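Local coordinates for protein glutamate racemase (Campylobacter jejuni, PDB 3UHF) that belongs to the Asp/Glu/hydantoin racemase family, an alpha/beta protein built around two parallel beta-sheets, modelled here with D-glutamic acid bound, at residues Y44-T58 against I241-S255. Sequence-based numbering, arbitrary orientation.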
loop_
_atom_site.group_PDB
_atom_site.type_symbol
_atom_site.label_atom_id
_atom_site.label_comp_id
_atom_site.label_asym_id
_atom_site.label_seq_id
_atom_site.Cartn_x
_atom_site.Cartn_y
_atom_site.Cartn_z
ATOM N N TYR A 44 -10.241 -4.237 5.853
ATOM C CA TYR A 44 -11.676 -4.412 5.988
ATOM C C TYR A 44 -12.033 -5.882 6.166
ATOM O O TYR A 44 -12.804 -6.248 7.062
ATOM C CB TYR A 44 -12.318 -3.853 4.716
ATOM C CG TYR A 44 -13.818 -3.838 4.663
ATOM C CD1 TYR A 44 -14.566 -3.119 5.588
ATOM C CD2 TYR A 44 -14.489 -4.503 3.651
ATOM C CE1 TYR A 44 -15.950 -3.088 5.515
ATOM C CE2 TYR A 44 -15.866 -4.478 3.569
ATOM C CZ TYR A 44 -16.592 -3.771 4.498
ATOM O OH TYR A 44 -17.965 -3.758 4.408
ATOM N N GLU A 45 -11.481 -6.733 5.309
ATOM C CA GLU A 45 -11.821 -8.153 5.360
ATOM C C GLU A 45 -11.243 -8.835 6.597
ATOM O O GLU A 45 -11.782 -9.838 7.074
ATOM C CB GLU A 45 -11.401 -8.858 4.066
ATOM C CG GLU A 45 -12.107 -8.273 2.839
ATOM C CD GLU A 45 -11.703 -8.930 1.526
ATOM O OE1 GLU A 45 -10.751 -9.745 1.510
ATOM O OE2 GLU A 45 -12.346 -8.622 0.497
ATOM N N ALA A 46 -10.164 -8.276 7.136
ATOM C CA ALA A 46 -9.552 -8.812 8.356
ATOM C C ALA A 46 -10.374 -8.531 9.624
ATOM O O ALA A 46 -10.091 -9.088 10.691
ATOM C CB ALA A 46 -8.130 -8.275 8.510
ATOM N N ARG A 47 -11.380 -7.671 9.499
ATOM C CA ARG A 47 -12.260 -7.304 10.610
ATOM C C ARG A 47 -11.527 -6.815 11.856
ATOM O O ARG A 47 -11.790 -7.280 12.967
ATOM C CB ARG A 47 -13.200 -8.463 10.957
ATOM C CG ARG A 47 -14.113 -8.845 9.801
ATOM C CD ARG A 47 -15.384 -9.524 10.276
ATOM N NE ARG A 47 -16.294 -9.767 9.161
ATOM C CZ ARG A 47 -17.582 -10.066 9.293
ATOM N NH1 ARG A 47 -18.124 -10.157 10.502
ATOM N NH2 ARG A 47 -18.329 -10.272 8.218
ATOM N N LEU A 48 -10.618 -5.866 11.666
ATOM C CA LEU A 48 -9.789 -5.366 12.756
ATOM C C LEU A 48 -10.406 -4.152 13.432
ATOM O O LEU A 48 -10.187 -3.913 14.623
ATOM C CB LEU A 48 -8.411 -4.965 12.228
ATOM C CG LEU A 48 -7.554 -5.982 11.476
ATOM C CD1 LEU A 48 -6.314 -5.287 10.934
ATOM C CD2 LEU A 48 -7.168 -7.143 12.366
ATOM N N PHE A 49 -11.165 -3.373 12.669
ATOM C CA PHE A 49 -11.626 -2.071 13.140
ATOM C C PHE A 49 -13.129 -1.893 13.022
ATOM O O PHE A 49 -13.787 -2.574 12.235
ATOM C CB PHE A 49 -10.921 -0.967 12.358
ATOM C CG PHE A 49 -9.446 -1.151 12.285
ATOM C CD1 PHE A 49 -8.829 -1.420 11.079
ATOM C CD2 PHE A 49 -8.676 -1.099 13.435
ATOM C CE1 PHE A 49 -7.463 -1.607 11.011
ATOM C CE2 PHE A 49 -7.309 -1.287 13.372
ATOM C CZ PHE A 49 -6.706 -1.543 12.159
ATOM N N ASP A 50 -13.657 -0.957 13.804
ATOM C CA ASP A 50 -15.082 -0.669 13.810
ATOM C C ASP A 50 -15.412 0.375 12.749
ATOM O O ASP A 50 -16.510 0.384 12.200
ATOM C CB ASP A 50 -15.507 -0.155 15.186
ATOM C CG ASP A 50 -15.230 -1.157 16.290
ATOM O OD1 ASP A 50 -15.683 -2.314 16.160
ATOM O OD2 ASP A 50 -14.546 -0.795 17.274
ATOM N N GLU A 51 -14.462 1.259 12.474
ATOM C CA GLU A 51 -14.704 2.334 11.522
ATOM C C GLU A 51 -13.407 2.773 10.869
ATOM O O GLU A 51 -12.385 2.920 11.535
ATOM C CB GLU A 51 -15.377 3.519 12.215
ATOM C CG GLU A 51 -15.881 4.600 11.270
ATOM C CD GLU A 51 -16.812 5.584 11.965
ATOM O OE1 GLU A 51 -16.749 5.697 13.209
ATOM O OE2 GLU A 51 -17.616 6.239 11.270
ATOM N N ILE A 52 -13.454 2.986 9.559
ATOM C CA ILE A 52 -12.269 3.369 8.808
ATOM C C ILE A 52 -12.580 4.575 7.925
ATOM O O ILE A 52 -13.555 4.564 7.167
ATOM C CB ILE A 52 -11.767 2.223 7.918
ATOM C CG1 ILE A 52 -11.485 0.962 8.746
ATOM C CG2 ILE A 52 -10.517 2.653 7.169
ATOM C CD1 ILE A 52 -11.015 -0.217 7.917
ATOM N N ILE A 53 -11.764 5.618 8.047
ATOM C CA ILE A 53 -11.896 6.802 7.200
ATOM C C ILE A 53 -10.813 6.740 6.140
ATOM O O ILE A 53 -9.629 6.804 6.467
ATOM C CB ILE A 53 -11.702 8.109 8.005
ATOM C CG1 ILE A 53 -12.544 8.107 9.292
ATOM C CG2 ILE A 53 -11.998 9.334 7.134
ATOM C CD1 ILE A 53 -14.019 7.919 9.075
ATOM N N TYR A 54 -11.218 6.605 4.875
ATOM C CA TYR A 54 -10.287 6.570 3.743
ATOM C C TYR A 54 -10.247 7.940 3.069
ATOM O O TYR A 54 -11.283 8.545 2.824
ATOM C CB TYR A 54 -10.716 5.504 2.719
ATOM C CG TYR A 54 -9.767 5.325 1.546
ATOM C CD1 TYR A 54 -8.774 4.347 1.571
ATOM C CD2 TYR A 54 -9.866 6.129 0.410
ATOM C CE1 TYR A 54 -7.908 4.172 0.505
ATOM C CE2 TYR A 54 -8.992 5.959 -0.667
ATOM C CZ TYR A 54 -8.019 4.980 -0.608
ATOM O OH TYR A 54 -7.150 4.790 -1.657
ATOM N N TYR A 55 -9.042 8.427 2.799
ATOM C CA TYR A 55 -8.869 9.677 2.077
ATOM C C TYR A 55 -7.861 9.454 0.966
ATOM O O TYR A 55 -6.748 8.975 1.213
ATOM C CB TYR A 55 -8.383 10.794 3.004
ATOM C CG TYR A 55 -8.053 12.098 2.284
ATOM C CD1 TYR A 55 -9.029 12.802 1.588
ATOM C CD2 TYR A 55 -6.777 12.632 2.327
ATOM C CE1 TYR A 55 -8.729 14.001 0.934
ATOM C CE2 TYR A 55 -6.468 13.821 1.690
ATOM C CZ TYR A 55 -7.444 14.501 0.989
ATOM O OH TYR A 55 -7.120 15.686 0.360
ATOM N N GLY A 56 -8.256 9.783 -0.263
ATOM C CA GLY A 56 -7.368 9.648 -1.402
ATOM C C GLY A 56 -7.168 11.012 -2.042
ATOM O O GLY A 56 -8.136 11.734 -2.253
ATOM N N ASP A 57 -5.918 11.378 -2.324
ATOM C CA ASP A 57 -5.629 12.716 -2.869
ATOM C C ASP A 57 -5.785 12.718 -4.393
ATOM O O ASP A 57 -4.851 13.009 -5.148
ATOM C CB ASP A 57 -4.224 13.168 -2.462
ATOM C CG ASP A 57 -3.941 14.622 -2.822
ATOM O OD1 ASP A 57 -4.895 15.366 -3.177
ATOM O OD2 ASP A 57 -2.760 15.020 -2.739
ATOM N N THR A 58 -6.972 12.364 -4.850
ATOM C CA THR A 58 -7.157 12.108 -6.273
ATOM C C THR A 58 -7.004 13.354 -7.153
ATOM O O THR A 58 -6.892 13.234 -8.363
ATOM C CB THR A 58 -8.524 11.452 -6.539
ATOM O OG1 THR A 58 -9.549 12.267 -5.970
ATOM C CG2 THR A 58 -8.571 10.058 -5.903
ATOM N N ILE A 241 -5.136 -5.515 18.947
ATOM C CA ILE A 241 -6.392 -5.529 18.206
ATOM C C ILE A 241 -7.175 -6.821 18.385
ATOM O O ILE A 241 -6.757 -7.886 17.929
ATOM C CB ILE A 241 -6.163 -5.332 16.706
ATOM C CG1 ILE A 241 -5.003 -4.369 16.457
ATOM C CG2 ILE A 241 -7.432 -4.827 16.042
ATOM C CD1 ILE A 241 -4.766 -4.099 14.998
ATOM N N ASP A 242 -8.322 -6.719 19.047
ATOM C CA ASP A 242 -9.263 -7.825 19.109
ATOM C C ASP A 242 -10.058 -7.847 17.810
ATOM O O ASP A 242 -10.430 -6.793 17.291
ATOM C CB ASP A 242 -10.209 -7.657 20.302
ATOM C CG ASP A 242 -9.498 -7.794 21.640
ATOM O OD1 ASP A 242 -8.680 -8.729 21.791
ATOM O OD2 ASP A 242 -9.756 -6.968 22.541
ATOM N N LEU A 243 -10.304 -9.040 17.279
ATOM C CA LEU A 243 -11.149 -9.185 16.102
ATOM C C LEU A 243 -12.551 -8.666 16.398
ATOM O O LEU A 243 -13.127 -8.968 17.445
ATOM C CB LEU A 243 -11.211 -10.643 15.640
ATOM C CG LEU A 243 -10.078 -11.150 14.739
ATOM C CD1 LEU A 243 -9.249 -10.000 14.165
ATOM C CD2 LEU A 243 -9.193 -12.148 15.465
ATOM N N LYS A 244 -13.092 -7.874 15.477
ATOM C CA LYS A 244 -14.404 -7.271 15.666
ATOM C C LYS A 244 -15.511 -8.178 15.144
ATOM O O LYS A 244 -15.275 -9.039 14.293
ATOM C CB LYS A 244 -14.477 -5.903 14.983
ATOM C CG LYS A 244 -13.409 -4.926 15.448
ATOM C CD LYS A 244 -13.428 -4.762 16.957
ATOM C CE LYS A 244 -12.413 -3.732 17.414
ATOM N NZ LYS A 244 -11.014 -4.144 17.107
ATOM N N ASN A 245 -16.717 -7.977 15.669
ATOM C CA ASN A 245 -17.877 -8.757 15.272
ATOM C C ASN A 245 -18.201 -8.560 13.795
ATOM O O ASN A 245 -18.107 -9.500 13.005
ATOM C CB ASN A 245 -19.086 -8.395 16.135
ATOM C CG ASN A 245 -20.247 -9.345 15.934
ATOM O OD1 ASN A 245 -20.076 -10.449 15.417
ATOM N ND2 ASN A 245 -21.440 -8.922 16.343
ATOM N N HIS A 246 -18.531 -7.315 13.447
ATOM C CA HIS A 246 -18.970 -6.920 12.109
ATOM C C HIS A 246 -17.851 -6.310 11.261
ATOM O O HIS A 246 -16.755 -6.055 11.758
ATOM C CB HIS A 246 -20.078 -5.871 12.225
ATOM C CG HIS A 246 -21.305 -6.355 12.927
ATOM N ND1 HIS A 246 -22.044 -7.426 12.475
ATOM C CD2 HIS A 246 -21.934 -5.905 14.039
ATOM C CE1 HIS A 246 -23.071 -7.620 13.284
ATOM N NE2 HIS A 246 -23.026 -6.710 14.239
ATOM N N LYS A 247 -18.153 -6.067 9.983
ATOM C CA LYS A 247 -17.301 -5.264 9.114
ATOM C C LYS A 247 -17.323 -3.820 9.572
ATOM O O LYS A 247 -18.304 -3.366 10.159
ATOM C CB LYS A 247 -17.813 -5.319 7.673
ATOM C CG LYS A 247 -17.754 -6.684 7.012
ATOM C CD LYS A 247 -16.329 -7.195 6.928
ATOM C CE LYS A 247 -16.257 -8.483 6.126
ATOM N NZ LYS A 247 -14.940 -9.160 6.284
ATOM N N ALA A 248 -16.246 -3.099 9.287
ATOM C CA ALA A 248 -16.137 -1.705 9.682
ATOM C C ALA A 248 -17.127 -0.818 8.934
ATOM O O ALA A 248 -17.532 -1.121 7.809
ATOM C CB ALA A 248 -14.714 -1.204 9.454
ATOM N N LYS A 249 -17.521 0.277 9.577
ATOM C CA LYS A 249 -18.205 1.353 8.881
ATOM C C LYS A 249 -17.151 2.078 8.059
ATOM O O LYS A 249 -16.089 2.417 8.575
ATOM C CB LYS A 249 -18.853 2.314 9.880
ATOM C CG LYS A 249 -19.717 3.393 9.237
ATOM C CD LYS A 249 -20.767 2.785 8.315
ATOM C CE LYS A 249 -22.102 3.505 8.440
ATOM N NZ LYS A 249 -21.961 4.969 8.239
ATOM N N LEU A 250 -17.429 2.294 6.777
ATOM C CA LEU A 250 -16.462 2.924 5.888
ATOM C C LEU A 250 -16.919 4.327 5.508
ATOM O O LEU A 250 -18.099 4.546 5.235
ATOM C CB LEU A 250 -16.278 2.091 4.615
ATOM C CG LEU A 250 -15.785 0.649 4.743
ATOM C CD1 LEU A 250 -15.612 0.027 3.360
ATOM C CD2 LEU A 250 -14.483 0.612 5.506
ATOM N N HIS A 251 -15.985 5.272 5.499
ATOM C CA HIS A 251 -16.260 6.619 5.008
ATOM C C HIS A 251 -15.188 6.986 3.999
ATOM O O HIS A 251 -14.001 6.796 4.260
ATOM C CB HIS A 251 -16.252 7.632 6.148
ATOM C CG HIS A 251 -17.313 7.391 7.174
ATOM N ND1 HIS A 251 -18.645 7.655 6.941
ATOM C CD2 HIS A 251 -17.241 6.903 8.434
ATOM C CE1 HIS A 251 -19.347 7.343 8.016
ATOM N NE2 HIS A 251 -18.518 6.886 8.936
ATOM N N PHE A 252 -15.612 7.512 2.852
ATOM C CA PHE A 252 -14.687 7.860 1.780
ATOM C C PHE A 252 -14.627 9.360 1.554
ATOM O O PHE A 252 -15.660 10.023 1.447
ATOM C CB PHE A 252 -15.107 7.160 0.487
ATOM C CG PHE A 252 -15.018 5.670 0.566
ATOM C CD1 PHE A 252 -16.131 4.910 0.895
ATOM C CD2 PHE A 252 -13.812 5.027 0.322
ATOM C CE1 PHE A 252 -16.044 3.530 0.977
ATOM C CE2 PHE A 252 -13.716 3.645 0.406
ATOM C CZ PHE A 252 -14.835 2.899 0.742
ATOM N N TYR A 253 -13.411 9.885 1.477
ATOM C CA TYR A 253 -13.188 11.276 1.105
ATOM C C TYR A 253 -12.131 11.369 0.016
ATOM O O TYR A 253 -11.247 10.523 -0.070
ATOM C CB TYR A 253 -12.753 12.083 2.321
ATOM C CG TYR A 253 -13.781 12.098 3.429
ATOM C CD1 TYR A 253 -14.742 13.101 3.496
ATOM C CD2 TYR A 253 -13.791 11.116 4.409
ATOM C CE1 TYR A 253 -15.686 13.120 4.512
ATOM C CE2 TYR A 253 -14.731 11.127 5.435
ATOM C CZ TYR A 253 -15.673 12.128 5.480
ATOM O OH TYR A 253 -16.605 12.146 6.497
ATOM N N ALA A 254 -12.226 12.392 -0.828
ATOM C CA ALA A 254 -11.225 12.569 -1.862
ATOM C C ALA A 254 -11.090 14.039 -2.207
ATOM O O ALA A 254 -12.048 14.808 -2.066
ATOM C CB ALA A 254 -11.583 11.754 -3.113
ATOM N N SER A 255 -9.908 14.429 -2.667
ATOM C CA SER A 255 -9.681 15.827 -3.020
ATOM C C SER A 255 -10.298 16.186 -4.374
ATOM O O SER A 255 -10.299 17.354 -4.772
ATOM C CB SER A 255 -8.194 16.164 -2.978
ATOM O OG SER A 255 -7.447 15.281 -3.794
HETATM O O HOH W 1 -13.654 -4.414 8.963
HETATM O O HOH W 2 -19.323 -2.092 6.192
HETATM O O HOH W 3 -14.418 -5.015 11.282
#
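Strands 51-56 and 249-254 form the edge of a parallel five-stranded sheet, one of the two parallel sheets of this alpha/beta racemase fold: backbone bonds run from K249 N to D50 O, I52 N to K249 O and onward to S255 N with G56 O, and the strand axes run nearly parallel. Strand 249-254 is outermost within the chain, while strand 26-31 flanks 51-56 on its other edge.

On the face carrying E51, I53 and Y55, a weak hydrogen bond joins H251 NE2 to E51 OE2 at 2.6 Å; its N-H...O angle is 126°, and the carboxylate and imidazole planes are turned 44° apart. Beside it, I53 splits its branches, CD1 lying against H251 CD2 (3.4 Å) and CG2 against Y253 CE2.

Before the strands, the Y44 ring is sandwiched between aliphatic groups. CG stands anti to the backbone N (chi1 -176°), extending the ring between K247 CD, 4.3 Å from the centroid over one face, and L250 CD1, 4.0 Å from it over the other. A248 O meets the ring's edge in plane, and a water links this oxygen to Y44 OH.

Helix 37-45 gives way to a Schellman motif at R47, whose O accepts a nearly straight bond from K244 N. The K244 chain, kinked at its second and fourth torsions, curls back so that NZ donates to both L48 O (2.6 Å) and D242 O, tying the two loops together.

Beyond the strands, D57 OD2 is held by R60 and Y63, whereas OD1 receives S255 OG at 2.6 Å through its anti lone pair.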